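Local coordinates for protein AAA ATPase, central region (Enterococcus faecium, PDB 2R9G) that probably helps maintain stalled DNA replication forks, as a MgsA/RarA-type AAA+ ATPase represented here by its C-terminal region, at residues R26-D31 against S101-S106. Numbering follows the deposited sequence.
Sequences RGSDVD and SPKSNS
Lys103 reaches out of the loop between helix 88-100 and helix 106-119 and ends at Ser28, in the turn between helix 14-26 and helix 30-43. Its CB points toward that turn. Lys103 CG and Lys103 CD each pass 3.9 Å from Arg26 O. Lys103 CE comes nearer, 3.6 Å from Arg26 O, and also lies 3.4 Å from Ser28 OG. The chain bends at chi2 (-69°) and again at chi4 (-61°), and the second bend sets the ammonium group between Ser28 and its own loop. Lys103 NZ donates to Ser28 OG at 2.9 Å. Lys103 NZ also donates to Ser101 O, two residues back, at 2.7 Å. That bond lies in the carbonyl plane, with a C=O...N angle of 160°. Cys99 O takes a further hydrogen bond from NZ, so this buried ammonium group is gripped by a hydroxyl and by carbonyls at the C-terminal end of helix 88-100. The negative end of the helix dipole would probably favour its charge.

The contact joins the turn between helix 14-26 and helix 30-43 to the loop that follows helix 88-100 in this all-helical domain. Ser28 is the C-prime residue of a Schellman motif that closes helix 14-26, with Ser28 N and Asp29 N bonded back to carbonyls of its last turn. Its positive phi belongs to this motif. Asp29 then N-caps the next helix through Ala32 N. Arg26 meets the lysine through its backbone O. Its guanidinium group makes salt bridges to Glu59 and Asp60 and a hydrogen bond to Tyr147 of the second subunit.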
ATOM      1  N   ARG C  26      -0.751 -18.873 -11.143  1.00 26.57           N
ATOM      2  CA  ARG C  26      -0.711 -19.884 -10.072  1.00 27.64           C
ATOM      3  C   ARG C  26       0.460 -20.857 -10.264  1.00 27.78           C
ATOM      4  O   ARG C  26       1.130 -21.249  -9.297  1.00 25.74           O
ATOM      5  CB  ARG C  26      -2.051 -20.631 -10.023  1.00 25.57           C
ATOM      6  CG  ARG C  26      -2.191 -21.726  -8.970  1.00 26.25           C
ATOM      7  CD  ARG C  26      -3.446 -22.563  -9.233  1.00 26.72           C
ATOM      8  NE  ARG C  26      -4.708 -21.845  -9.005  1.00 26.35           N
ATOM      9  CZ  ARG C  26      -5.848 -22.085  -9.654  1.00 25.86           C
ATOM     10  NH1 ARG C  26      -6.939 -21.387  -9.359  1.00 26.43           N
ATOM     11  NH2 ARG C  26      -5.911 -23.019 -10.596  1.00 21.62           N
ATOM     12  N   GLY C  27       0.732 -21.185 -11.527  1.00 25.53           N
ATOM     13  CA  GLY C  27       1.777 -22.135 -11.885  1.00 22.77           C
ATOM     14  C   GLY C  27       3.167 -21.586 -12.119  1.00 27.27           C
ATOM     15  O   GLY C  27       4.053 -22.321 -12.578  1.00 24.68           O
ATOM     16  N   SER C  28       3.343 -20.297 -11.817  1.00 26.70           N
ATOM     17  CA  SER C  28       4.635 -19.593 -11.865  1.00 29.00           C
ATOM     18  C   SER C  28       5.260 -19.461 -13.256  1.00 30.05           C
ATOM     19  O   SER C  28       6.478 -19.333 -13.388  1.00 29.76           O
ATOM     20  CB  SER C  28       5.642 -20.173 -10.849  1.00 29.40           C
ATOM     21  OG  SER C  28       5.147 -20.107  -9.519  1.00 31.83           O
ATOM     22  N   ASP C  29       4.422 -19.460 -14.290  1.00 31.60           N
ATOM     23  CA  ASP C  29       4.910 -19.342 -15.666  1.00 31.29           C
ATOM     24  C   ASP C  29       4.673 -17.926 -16.172  1.00 27.64           C
ATOM     25  O   ASP C  29       3.588 -17.615 -16.663  1.00 25.54           O
ATOM     26  CB  ASP C  29       4.207 -20.368 -16.570  1.00 30.30           C
ATOM     27  CG  ASP C  29       4.903 -20.564 -17.914  1.00 35.06           C
ATOM     28  OD1 ASP C  29       5.503 -19.610 -18.456  1.00 33.99           O
ATOM     29  OD2 ASP C  29       4.829 -21.695 -18.447  1.00 42.59           O
ATOM     30  N   VAL C  30       5.694 -17.079 -16.058  1.00 25.71           N
ATOM     31  CA  VAL C  30       5.608 -15.672 -16.486  1.00 27.31           C
ATOM     32  C   VAL C  30       5.184 -15.537 -17.948  1.00 25.42           C
ATOM     33  O   VAL C  30       4.254 -14.797 -18.263  1.00 31.29           O
ATOM     34  CB  VAL C  30       6.948 -14.920 -16.290  1.00 25.55           C
ATOM     35  CG1 VAL C  30       6.795 -13.463 -16.654  1.00 29.43           C
ATOM     36  CG2 VAL C  30       7.417 -15.039 -14.873  1.00 25.37           C
ATOM     37  N   ASP C  31       5.856 -16.280 -18.825  1.00 27.57           N
ATOM     38  CA  ASP C  31       5.687 -16.139 -20.273  1.00 26.50           C
ATOM     39  C   ASP C  31       4.308 -16.556 -20.745  1.00 22.25           C
ATOM     40  O   ASP C  31       3.727 -15.912 -21.614  1.00 27.16           O
ATOM     41  CB  ASP C  31       6.773 -16.920 -21.007  1.00 26.77           C
ATOM     42  CG  ASP C  31       8.167 -16.454 -20.636  1.00 32.90           C
ATOM     43  OD1 ASP C  31       8.474 -15.266 -20.880  1.00 34.59           O
ATOM     44  OD2 ASP C  31       8.944 -17.268 -20.088  1.00 32.89           O
ATOM     45  N   SER C 101       6.394 -14.647  -7.056  1.00 22.77           N
ATOM     46  CA  SER C 101       6.266 -14.593  -5.599  1.00 25.64           C
ATOM     47  C   SER C 101       5.890 -15.956  -5.032  1.00 29.61           C
ATOM     48  O   SER C 101       5.408 -16.807  -5.775  1.00 33.05           O
ATOM     49  CB  SER C 101       5.208 -13.559  -5.205  1.00 26.37           C
ATOM     50  OG  SER C 101       5.709 -12.252  -5.418  1.00 36.72           O
ATOM     51  N   PRO C 102       6.147 -16.188  -3.724  1.00 27.70           N
ATOM     52  CA  PRO C 102       5.668 -17.411  -3.078  1.00 27.32           C
ATOM     53  C   PRO C 102       4.155 -17.577  -3.157  1.00 26.23           C
ATOM     54  O   PRO C 102       3.408 -16.605  -2.996  1.00 32.20           O
ATOM     55  CB  PRO C 102       6.104 -17.227  -1.623  1.00 24.19           C
ATOM     56  CG  PRO C 102       7.317 -16.366  -1.723  1.00 30.10           C
ATOM     57  CD  PRO C 102       6.963 -15.381  -2.797  1.00 30.14           C
ATOM     58  N   LYS C 103       3.719 -18.804  -3.410  1.00 28.01           N
ATOM     59  CA  LYS C 103       2.306 -19.107  -3.571  1.00 23.18           C
ATOM     60  C   LYS C 103       1.740 -19.691  -2.287  1.00 29.77           C
ATOM     61  O   LYS C 103       2.360 -20.552  -1.657  1.00 30.77           O
ATOM     62  CB  LYS C 103       2.081 -20.103  -4.711  1.00 27.90           C
ATOM     63  CG  LYS C 103       2.733 -19.747  -6.042  1.00 29.52           C
ATOM     64  CD  LYS C 103       2.071 -18.545  -6.684  1.00 21.56           C
ATOM     65  CE  LYS C 103       2.707 -18.221  -8.016  1.00 21.65           C
ATOM     66  NZ  LYS C 103       4.143 -17.879  -7.896  1.00 23.09           N
ATOM     67  N   SER C 104       0.555 -19.220  -1.911  1.00 26.15           N
ATOM     68  CA  SER C 104      -0.173 -19.780  -0.794  1.00 25.06           C
ATOM     69  C   SER C 104      -1.676 -19.677  -1.014  1.00 28.95           C
ATOM     70  O   SER C 104      -2.206 -18.592  -1.305  1.00 24.50           O
ATOM     71  CB  SER C 104       0.206 -19.078   0.507  1.00 21.55           C
ATOM     72  OG  SER C 104      -0.544 -19.615   1.575  1.00 27.57           O
ATOM     73  N   ASN C 105      -2.355 -20.814  -0.871  1.00 26.95           N
ATOM     74  CA  ASN C 105      -3.802 -20.841  -0.898  1.00 25.35           C
ATOM     75  C   ASN C 105      -4.397 -21.126   0.483  1.00 28.59           C
ATOM     76  O   ASN C 105      -5.613 -21.292   0.615  1.00 27.78           O
ATOM     77  CB  ASN C 105      -4.307 -21.845  -1.950  1.00 30.23           C
ATOM     78  CG  ASN C 105      -4.005 -23.312  -1.588  1.00 31.72           C
ATOM     79  OD1 ASN C 105      -3.136 -23.617  -0.763  1.00 34.05           O
ATOM     80  ND2 ASN C 105      -4.713 -24.224  -2.242  1.00 34.99           N
ATOM     81  N   SER C 106      -3.529 -21.166   1.499  1.00 28.77           N
ATOM     82  CA  SER C 106      -3.883 -21.608   2.855  1.00 22.65           C
ATOM     83  C   SER C 106      -5.072 -20.880   3.467  1.00 23.48           C
ATOM     84  O   SER C 106      -5.948 -21.518   4.032  1.00 29.97           O
ATOM     85  CB  SER C 106      -2.678 -21.523   3.796  1.00 20.03           C
ATOM     86  OG  SER C 106      -2.227 -20.187   3.922  1.00 21.27           O
TER